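Long-range contacts in adenosylmethionine-8-amino-7-oxononanoate aminotransferase (Methanocaldococcus jannaschii, PDB 6ZHK), which probably catalyses the pyridoxal-phosphate-dependent transfer of an amino group from S-adenosyl-L-methionine to 8-amino-7-oxononanoate, a step of biotin biosynthesis: residues N80-I85 against N342-S347; I85-L90 against H337-N342; Y417-K422 against E459-A464. One frame throughout, in Å; residues are numbered along the deposited sequence.

Contact 1: N80-I85 against N342-S347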
loop_
_atom_site.group_PDB
_atom_site.type_symbol
_atom_site.label_atom_id
_atom_site.label_comp_id
_atom_site.label_asym_id
_atom_site.label_seq_id
_atom_site.Cartn_x
_atom_site.Cartn_y
_atom_site.Cartn_z
ATOM N N ASN A 80 2.950 9.942 21.396
ATOM C CA ASN A 80 1.876 9.683 22.354
ATOM C C ASN A 80 1.023 8.468 21.978
ATOM O O ASN A 80 0.600 7.717 22.871
ATOM C CB ASN A 80 0.970 10.901 22.577
ATOM C CG ASN A 80 1.708 12.016 23.311
ATOM O OD1 ASN A 80 2.712 11.760 23.982
ATOM N ND2 ASN A 80 1.279 13.257 23.153
ATOM N N GLN A 81 0.696 8.293 20.683
ATOM C CA GLN A 81 -0.065 7.105 20.296
ATOM C C GLN A 81 0.773 5.826 20.500
ATOM O O GLN A 81 0.243 4.818 20.897
ATOM C CB GLN A 81 -0.535 7.169 18.841
ATOM C CG GLN A 81 -1.393 5.947 18.468
ATOM C CD GLN A 81 -2.624 5.885 19.354
ATOM O OE1 GLN A 81 -3.300 6.876 19.649
ATOM N NE2 GLN A 81 -2.920 4.715 19.853
ATOM N N ALA A 82 2.073 5.898 20.238
ATOM C CA ALA A 82 2.889 4.689 20.338
ATOM C C ALA A 82 2.972 4.194 21.785
ATOM O O ALA A 82 3.165 3.002 21.990
ATOM C CB ALA A 82 4.241 4.915 19.697
ATOM N N ASP A 83 2.817 5.101 22.774
ATOM C CA ASP A 83 2.738 4.728 24.194
ATOM C C ASP A 83 1.401 4.090 24.575
ATOM O O ASP A 83 1.299 3.507 25.643
ATOM C CB ASP A 83 2.873 5.943 25.112
ATOM C CG ASP A 83 4.260 6.539 25.082
ATOM O OD1 ASP A 83 5.219 5.754 24.925
ATOM O OD2 ASP A 83 4.363 7.781 25.288
ATOM N N LYS A 84 0.368 4.164 23.726
ATOM C CA LYS A 84 -0.912 3.515 23.983
ATOM C C LYS A 84 -0.957 2.175 23.243
ATOM O O LYS A 84 -1.107 1.131 23.863
ATOM C CB LYS A 84 -2.049 4.433 23.534
ATOM C CG LYS A 84 -2.306 5.582 24.520
ATOM C CD LYS A 84 -3.263 6.615 23.986
ATOM C CE LYS A 84 -4.429 6.808 24.921
ATOM N NZ LYS A 84 -5.278 7.933 24.472
ATOM N N ILE A 85 -0.922 2.237 21.904
ATOM C CA ILE A 85 -0.845 1.070 21.036
ATOM C C ILE A 85 -0.573 1.534 19.601
ATOM O O ILE A 85 -1.198 2.486 19.127
ATOM C CB ILE A 85 -2.134 0.225 21.119
ATOM C CG1 ILE A 85 -2.014 -1.045 20.269
ATOM C CG2 ILE A 85 -3.364 1.075 20.775
ATOM C CD1 ILE A 85 -3.281 -1.963 20.410
ATOM N N ASN A 342 -4.390 1.832 10.850
ATOM C CA ASN A 342 -3.350 1.720 11.877
ATOM C C ASN A 342 -3.308 2.987 12.776
ATOM O O ASN A 342 -3.397 4.112 12.283
ATOM C CB ASN A 342 -2.000 1.547 11.148
ATOM C CG ASN A 342 -0.817 1.766 12.054
ATOM O OD1 ASN A 342 -0.410 2.874 12.317
ATOM N ND2 ASN A 342 -0.151 0.678 12.394
ATOM N N GLN A 343 -3.182 2.834 14.097
ATOM C CA GLN A 343 -3.280 3.964 15.034
ATOM C C GLN A 343 -2.182 5.018 14.842
ATOM O O GLN A 343 -2.478 6.204 14.913
ATOM C CB GLN A 343 -3.297 3.533 16.516
ATOM C CG GLN A 343 -4.598 2.837 16.910
ATOM C CD GLN A 343 -4.584 1.333 16.729
ATOM O OE1 GLN A 343 -4.192 0.774 15.690
ATOM N NE2 GLN A 343 -5.210 0.679 17.673
ATOM N N LEU A 344 -0.924 4.595 14.639
ATOM C CA LEU A 344 0.120 5.590 14.351
ATOM C C LEU A 344 -0.197 6.422 13.101
ATOM O O LEU A 344 -0.077 7.661 13.124
ATOM C CB LEU A 344 1.473 4.901 14.234
ATOM C CG LEU A 344 1.906 4.141 15.492
ATOM C CD1 LEU A 344 3.313 3.602 15.273
ATOM C CD2 LEU A 344 1.807 5.027 16.826
ATOM N N LEU A 345 -0.662 5.768 12.001
ATOM C CA LEU A 345 -0.963 6.507 10.783
ATOM C C LEU A 345 -2.048 7.512 11.120
ATOM O O LEU A 345 -1.971 8.658 10.694
ATOM C CB LEU A 345 -1.478 5.603 9.630
ATOM C CG LEU A 345 -0.649 4.340 9.379
ATOM C CD1 LEU A 345 -1.120 3.578 8.146
ATOM C CD2 LEU A 345 0.813 4.693 9.154
ATOM N N CYS A 346 -3.068 7.076 11.885
ATOM C CA CYS A 346 -4.222 7.950 12.038
ATOM C C CYS A 346 -3.887 9.080 13.020
ATOM O O CYS A 346 -4.402 10.216 12.911
ATOM C CB CYS A 346 -5.378 7.138 12.625
ATOM S SG CYS A 346 -6.132 6.003 11.429
ATOM N N SER A 347 -3.005 8.788 13.960
ATOM C CA SER A 347 -2.591 9.837 14.905
ATOM C C SER A 347 -1.899 10.989 14.158
ATOM O O SER A 347 -2.186 12.152 14.486
ATOM C CB SER A 347 -1.716 9.260 15.986
ATOM O OG SER A 347 -0.421 8.966 15.457
#

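Contact 2: I85-L90 against H337-N342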
loop_
_atom_site.group_PDB
_atom_site.type_symbol
_atom_site.label_atom_id
_atom_site.label_comp_id
_atom_site.label_asym_id
_atom_site.label_seq_id
_atom_site.Cartn_x
_atom_site.Cartn_y
_atom_site.Cartn_z
ATOM N N ILE A 85 -0.922 2.237 21.904
ATOM C CA ILE A 85 -0.845 1.070 21.036
ATOM C C ILE A 85 -0.573 1.534 19.601
ATOM O O ILE A 85 -1.198 2.486 19.127
ATOM C CB ILE A 85 -2.134 0.225 21.119
ATOM C CG1 ILE A 85 -2.014 -1.045 20.269
ATOM C CG2 ILE A 85 -3.364 1.075 20.775
ATOM C CD1 ILE A 85 -3.281 -1.963 20.410
ATOM N N CYS A 86 0.312 0.799 18.914
ATOM C CA CYS A 86 0.703 1.172 17.560
ATOM C C CYS A 86 -0.311 0.629 16.554
ATOM O O CYS A 86 -0.621 1.283 15.581
ATOM C CB CYS A 86 2.093 0.651 17.260
ATOM S SG CYS A 86 3.356 1.494 18.259
ATOM N N HIS A 87 -0.789 -0.593 16.776
ATOM C CA HIS A 87 -1.683 -1.155 15.785
ATOM C C HIS A 87 -2.603 -2.222 16.390
ATOM O O HIS A 87 -2.161 -3.255 16.881
ATOM C CB HIS A 87 -0.918 -1.792 14.626
ATOM C CG HIS A 87 -1.887 -2.309 13.618
ATOM N ND1 HIS A 87 -2.644 -1.464 12.779
ATOM C CD2 HIS A 87 -2.263 -3.568 13.352
ATOM C CE1 HIS A 87 -3.464 -2.211 12.031
ATOM N NE2 HIS A 87 -3.260 -3.513 12.398
ATOM N N SER A 88 -3.887 -2.033 16.177
ATOM C CA SER A 88 -4.820 -3.158 16.217
ATOM C C SER A 88 -5.775 -3.043 15.026
ATOM O O SER A 88 -5.967 -1.938 14.528
ATOM C CB SER A 88 -5.559 -3.213 17.556
ATOM O OG SER A 88 -6.399 -2.056 17.642
ATOM N N THR A 89 -6.496 -4.140 14.722
ATOM C CA THR A 89 -7.195 -4.297 13.456
ATOM C C THR A 89 -8.473 -3.456 13.376
ATOM O O THR A 89 -9.221 -3.271 14.388
ATOM C CB THR A 89 -7.447 -5.797 13.204
ATOM O OG1 THR A 89 -7.753 -5.939 11.832
ATOM C CG2 THR A 89 -8.619 -6.365 13.982
ATOM N N LEU A 90 -8.832 -3.137 12.134
ATOM C CA LEU A 90 -10.195 -2.714 11.792
ATOM C C LEU A 90 -11.004 -3.841 11.124
ATOM O O LEU A 90 -12.135 -3.611 10.717
ATOM C CB LEU A 90 -10.128 -1.483 10.878
ATOM C CG LEU A 90 -10.294 -0.141 11.599
ATOM C CD1 LEU A 90 -9.191 0.142 12.552
ATOM C CD2 LEU A 90 -10.406 1.017 10.602
ATOM N N HIS A 337 -6.259 -4.512 3.741
ATOM C CA HIS A 337 -5.061 -5.212 4.165
ATOM C C HIS A 337 -4.839 -5.005 5.658
ATOM O O HIS A 337 -5.550 -4.199 6.262
ATOM C CB HIS A 337 -3.846 -4.890 3.285
ATOM C CG HIS A 337 -2.880 -6.020 3.044
ATOM N ND1 HIS A 337 -2.987 -7.249 3.659
ATOM C CD2 HIS A 337 -1.776 -6.087 2.270
ATOM C CE1 HIS A 337 -2.005 -8.030 3.269
ATOM N NE2 HIS A 337 -1.249 -7.331 2.434
ATOM N N THR A 338 -3.835 -5.753 6.163
ATOM C CA THR A 338 -3.469 -5.860 7.554
ATOM C C THR A 338 -3.584 -4.504 8.257
ATOM O O THR A 338 -4.153 -4.429 9.341
ATOM C CB THR A 338 -2.009 -6.326 7.650
ATOM O OG1 THR A 338 -1.985 -7.504 6.843
ATOM C CG2 THR A 338 -1.605 -6.648 9.069
ATOM N N TYR A 339 -2.954 -3.469 7.701
ATOM C CA TYR A 339 -2.665 -2.307 8.555
ATOM C C TYR A 339 -3.752 -1.261 8.318
ATOM O O TYR A 339 -3.598 -0.115 8.771
ATOM C CB TYR A 339 -1.242 -1.792 8.253
ATOM C CG TYR A 339 -0.175 -2.631 8.939
ATOM C CD1 TYR A 339 0.011 -2.530 10.326
ATOM C CD2 TYR A 339 0.593 -3.550 8.223
ATOM C CE1 TYR A 339 0.921 -3.365 10.989
ATOM C CE2 TYR A 339 1.556 -4.309 8.856
ATOM C CZ TYR A 339 1.720 -4.197 10.232
ATOM O OH TYR A 339 2.674 -4.941 10.860
ATOM N N THR A 340 -4.904 -1.696 7.777
ATOM C CA THR A 340 -5.998 -0.705 7.538
ATOM C C THR A 340 -6.327 0.021 8.865
ATOM O O THR A 340 -6.591 -0.608 9.905
ATOM C CB THR A 340 -7.278 -1.472 7.106
ATOM O OG1 THR A 340 -6.979 -2.106 5.844
ATOM C CG2 THR A 340 -8.475 -0.550 6.882
ATOM N N GLY A 341 -6.422 1.338 8.835
ATOM C CA GLY A 341 -6.717 2.140 10.030
ATOM C C GLY A 341 -5.665 2.111 11.151
ATOM O O GLY A 341 -5.981 2.384 12.327
ATOM N N ASN A 342 -4.390 1.832 10.850
ATOM C CA ASN A 342 -3.350 1.720 11.877
ATOM C C ASN A 342 -3.308 2.987 12.776
ATOM O O ASN A 342 -3.397 4.112 12.283
ATOM C CB ASN A 342 -2.000 1.547 11.148
ATOM C CG ASN A 342 -0.817 1.766 12.054
ATOM O OD1 ASN A 342 -0.410 2.874 12.317
ATOM N ND2 ASN A 342 -0.151 0.678 12.394
HETATM O O HOH W 1 -6.708 -3.303 10.228
#

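Contact 3: Y417-K422 against E459-A464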
loop_
_atom_site.group_PDB
_atom_site.type_symbol
_atom_site.label_atom_id
_atom_site.label_comp_id
_atom_site.label_asym_id
_atom_site.label_seq_id
_atom_site.Cartn_x
_atom_site.Cartn_y
_atom_site.Cartn_z
ATOM N N TYR A 417 16.935 17.279 -14.877
ATOM C CA TYR A 417 17.999 16.904 -13.932
ATOM C C TYR A 417 19.228 17.825 -14.060
ATOM O O TYR A 417 19.917 18.118 -13.078
ATOM C CB TYR A 417 18.391 15.437 -14.120
ATOM C CG TYR A 417 17.412 14.453 -13.508
ATOM C CD1 TYR A 417 17.221 14.395 -12.127
ATOM C CD2 TYR A 417 16.749 13.528 -14.306
ATOM C CE1 TYR A 417 16.344 13.481 -11.542
ATOM C CE2 TYR A 417 15.819 12.660 -13.748
ATOM C CZ TYR A 417 15.637 12.623 -12.372
ATOM O OH TYR A 417 14.755 11.710 -11.893
ATOM N N ARG A 418 19.475 18.343 -15.261
ATOM C CA ARG A 418 20.566 19.323 -15.370
ATOM C C ARG A 418 20.288 20.557 -14.509
ATOM O O ARG A 418 21.157 21.109 -13.803
ATOM C CB ARG A 418 20.778 19.649 -16.852
ATOM C CG ARG A 418 21.579 18.572 -17.566
ATOM C CD ARG A 418 21.580 18.868 -19.054
ATOM N NE ARG A 418 21.929 17.635 -19.730
ATOM C CZ ARG A 418 23.010 17.446 -20.467
ATOM N NH1 ARG A 418 23.870 18.432 -20.651
ATOM N NH2 ARG A 418 23.219 16.274 -21.037
ATOM N N VAL A 419 19.035 21.013 -14.559
ATOM C CA VAL A 419 18.604 22.109 -13.726
ATOM C C VAL A 419 18.660 21.710 -12.245
ATOM O O VAL A 419 19.120 22.485 -11.401
ATOM C CB VAL A 419 17.257 22.693 -14.197
ATOM C CG1 VAL A 419 16.804 23.803 -13.257
ATOM C CG2 VAL A 419 17.397 23.279 -15.605
ATOM N N ALA A 420 18.169 20.499 -11.906
ATOM C CA ALA A 420 18.206 20.025 -10.514
ATOM C C ALA A 420 19.635 20.070 -9.947
ATOM O O ALA A 420 19.825 20.392 -8.773
ATOM C CB ALA A 420 17.653 18.604 -10.463
ATOM N N GLU A 421 20.645 19.730 -10.772
ATOM C CA GLU A 421 22.045 19.707 -10.301
ATOM C C GLU A 421 22.494 21.090 -9.822
ATOM O O GLU A 421 23.104 21.234 -8.749
ATOM C CB GLU A 421 22.977 19.157 -11.375
ATOM C CG GLU A 421 23.160 17.650 -11.329
ATOM C CD GLU A 421 24.334 17.242 -12.212
ATOM O OE1 GLU A 421 24.994 16.218 -11.905
ATOM O OE2 GLU A 421 24.619 17.991 -13.187
ATOM N N LYS A 422 22.165 22.125 -10.612
ATOM C CA LYS A 422 22.486 23.503 -10.262
ATOM C C LYS A 422 21.699 23.961 -9.046
ATOM O O LYS A 422 22.195 24.710 -8.224
ATOM C CB LYS A 422 22.252 24.477 -11.429
ATOM C CG LYS A 422 22.999 24.178 -12.725
ATOM C CD LYS A 422 24.550 24.176 -12.538
ATOM C CE LYS A 422 25.260 23.766 -13.821
ATOM N NZ LYS A 422 26.729 23.849 -13.683
ATOM N N GLU A 459 18.551 31.572 -12.056
ATOM C CA GLU A 459 19.981 31.393 -12.253
ATOM C C GLU A 459 20.300 29.948 -12.644
ATOM O O GLU A 459 21.192 29.703 -13.455
ATOM C CB GLU A 459 20.717 31.590 -10.927
ATOM C CG GLU A 459 20.700 32.999 -10.373
ATOM C CD GLU A 459 21.309 33.070 -8.979
ATOM O OE1 GLU A 459 21.824 32.028 -8.471
ATOM O OE2 GLU A 459 21.332 34.182 -8.423
ATOM N N ALA A 460 19.607 28.959 -12.052
ATOM C CA ALA A 460 19.936 27.567 -12.323
ATOM C C ALA A 460 19.657 27.235 -13.788
ATOM O O ALA A 460 20.407 26.467 -14.405
ATOM C CB ALA A 460 19.147 26.673 -11.365
ATOM N N ILE A 461 18.556 27.811 -14.308
ATOM C CA ILE A 461 18.145 27.530 -15.667
ATOM C C ILE A 461 19.176 28.169 -16.594
ATOM O O ILE A 461 19.552 27.534 -17.561
ATOM C CB ILE A 461 16.706 28.000 -15.902
ATOM C CG1 ILE A 461 15.721 27.105 -15.119
ATOM C CG2 ILE A 461 16.393 28.018 -17.389
ATOM C CD1 ILE A 461 14.285 27.640 -15.216
ATOM N N LYS A 462 19.687 29.353 -16.213
ATOM C CA LYS A 462 20.719 30.041 -16.991
ATOM C C LYS A 462 22.051 29.311 -16.971
ATOM O O LYS A 462 22.766 29.357 -17.957
ATOM C CB LYS A 462 20.866 31.491 -16.556
ATOM C CG LYS A 462 19.698 32.324 -17.041
ATOM C CD LYS A 462 19.708 33.757 -16.578
ATOM C CE LYS A 462 20.758 34.572 -17.289
ATOM N NZ LYS A 462 20.518 36.018 -17.034
ATOM N N GLU A 463 22.374 28.665 -15.847
ATOM C CA GLU A 463 23.660 28.015 -15.676
ATOM C C GLU A 463 23.681 26.628 -16.288
ATOM O O GLU A 463 24.761 26.088 -16.565
ATOM C CB GLU A 463 23.950 27.830 -14.186
ATOM C CG GLU A 463 24.208 29.129 -13.448
ATOM C CD GLU A 463 24.267 28.973 -11.935
ATOM O OE1 GLU A 463 24.316 27.811 -11.465
ATOM O OE2 GLU A 463 24.300 30.001 -11.214
ATOM N N ALA A 464 22.509 26.005 -16.390
ATOM C CA ALA A 464 22.444 24.634 -16.888
ATOM C C ALA A 464 22.844 24.610 -18.360
ATOM O O ALA A 464 22.704 25.601 -19.072
ATOM C CB ALA A 464 21.048 24.064 -16.680
#

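Contact 1: N80-I85 against N342-S347
In the dimer-forming region of this class-III aminotransferase the C-terminal part of helix 72-82 packs on the first turn of helix 343-358, and Gln81 lies against Gln343, Leu344 and Ser347. Gln81 leaves its helix with CG opposite the backbone N (chi1 -177°), then bends at CB-CG, which folds its amide back toward its own chain. There NE2 donates to Ile85 O at 2.9 Å in an almost straight bond (175°), lying in the amide plane and on a lone pair of the carbonyl, so the rotation of the amide is fixed. Gln343 covers this bond with its methylene CB, 3.6 Å from Gln81 NE2 and 3.5 Å from Ile85 O. The two amide planes stand 31° apart, and Gln343 OE1 accepts from Ser88 N. Leu344 reaches across with a single branch: CD2 meets Gln81 CG at 3.7 Å and Ala82 CB at 3.8 Å. One turn later Ser347 CB rests 3.7 Å from Gln81 CB, while its hydroxyl turns back to donate to Leu344 O at 2.7 Å. Asn342 caps the second helix, OD1 accepting from Leu345 N. Pro97 of helix 96-108 touches both glutamines, and Leu308 of the second subunit packs on Leu344. The arrangement is the docking of one helix's last turns on an asparagine N-capped helix start, within the class-III aminotransferase subunit and beside its dimer interface.

Contact 2: I85-L90 against H337-N342
With CG trans to the backbone N (chi1 -178°), the imidazole of His87 is carried from its loop onto the turns of 337-342, and Tyr339, its CG lying beside the backbone N (chi1 -79°), swings its ring back to meet it. The result is an edge-to-face pair: Tyr339 CD1 sits over the centre of one face of the His87 ring, centroids 4.8 Å apart and planes at 58°. Asn342 crosses the His87 side chain at a slant, its amide nearly parallel to the imidazole plane and ND2 3.3 Å from His87 ND1; ND2 has its hydrogen bond with Tyr307 O of the second subunit. The 337-342 segment is a type I turn (His337 to Thr340) overlapping a type II turn (Tyr339 to Asn342), and it follows Gly336, a predicted substrate-binding residue. Thr338 OG1 and Tyr339 OH hydrogen-bond to NZ and O, respectively, of Lys301 of the second subunit, the lysine predicted to carry pyridoxal phosphate, consistent with these turns reaching that subunit's active site. His337 O is gripped twice, by Thr340 N and by Thr340 OG1 at 2.6 Å. A water joins the segments: it accepts from Leu90 N at 2.9 Å and donates to Thr338 O at 2.9 Å and Thr340 O at 2.7 Å. Leu90 lies over the second turn, CD2 3.9 Å from the CA of Gly341, whose lack of a side chain lets that methyl come so near.

Contact 3: Y417-K422 against E459-A464
Val419 and Lys422, one turn apart on helix 415-425, meet Ala460, Ile461, Glu463 and Ala464 at the C-terminal end of helix 447-463. The two segments approach to 8.4 Å between axes, with their N-to-C directions 119° apart, a spacing consistent with the small Ala460 side chain pointing into the crossing. The apolar contacts divide between the two methyls of Val419. CG1 lies opposite the backbone N and meets Ile461 CG1 at 3.9 Å, with Ala460 CB a little farther off; CG2, the other branch, meets Ala464 CB at 3.9 Å. Val419 and Ile461 both continue onto Ile437, so this side of the interface faces strand 436-439. On the solvent side the contact is made by the aliphatic part of a lysine. Lys422 CB touches Ala460 CB at 3.8 Å; the chain bends at chi2 (-60°), runs out straight and crosses Glu463, CD lying 3.8 Å from Glu463 OE1 and CE 3.6 Å from Glu463 O.

The charged groups themselves remain apart, Lys422 NZ being 5.1 Å from Glu463 OE1, a distance at which attraction is probably modest. Glu463 OE2 instead forms a salt bridge with Lys426, which also binds Glu459, while Arg418 NE bonds to Tyr413 O and the guanidinium makes a cation-pi contact with the Tyr413 ring. The two helices are therefore joined across this crossing chiefly by hydrocarbon packing, and the polar ends of Arg418 and Glu463 have their main partners outside the two segments.

How the contacts relate
Contacts 1 and 2 form one continuous buried region: they share Ile85 and Asn342, contact 2 is nested inside the chain loop closed by contact 1, and Gln343 of the one reaches Ser88 of the other. Both also touch the second subunit. Their chemistry differs, helix ends packing through side-chain carbons in contact 1, and two irregular segments meeting through an aromatic pair and a water in contact 2, nearer the predicted active-site residues. Contact 3 lies about 42 and 44 Å from them, centre to centre, and later in the chain; partly exposed, it pairs two other helices through aliphatic packing with charged groups at its exposed margin.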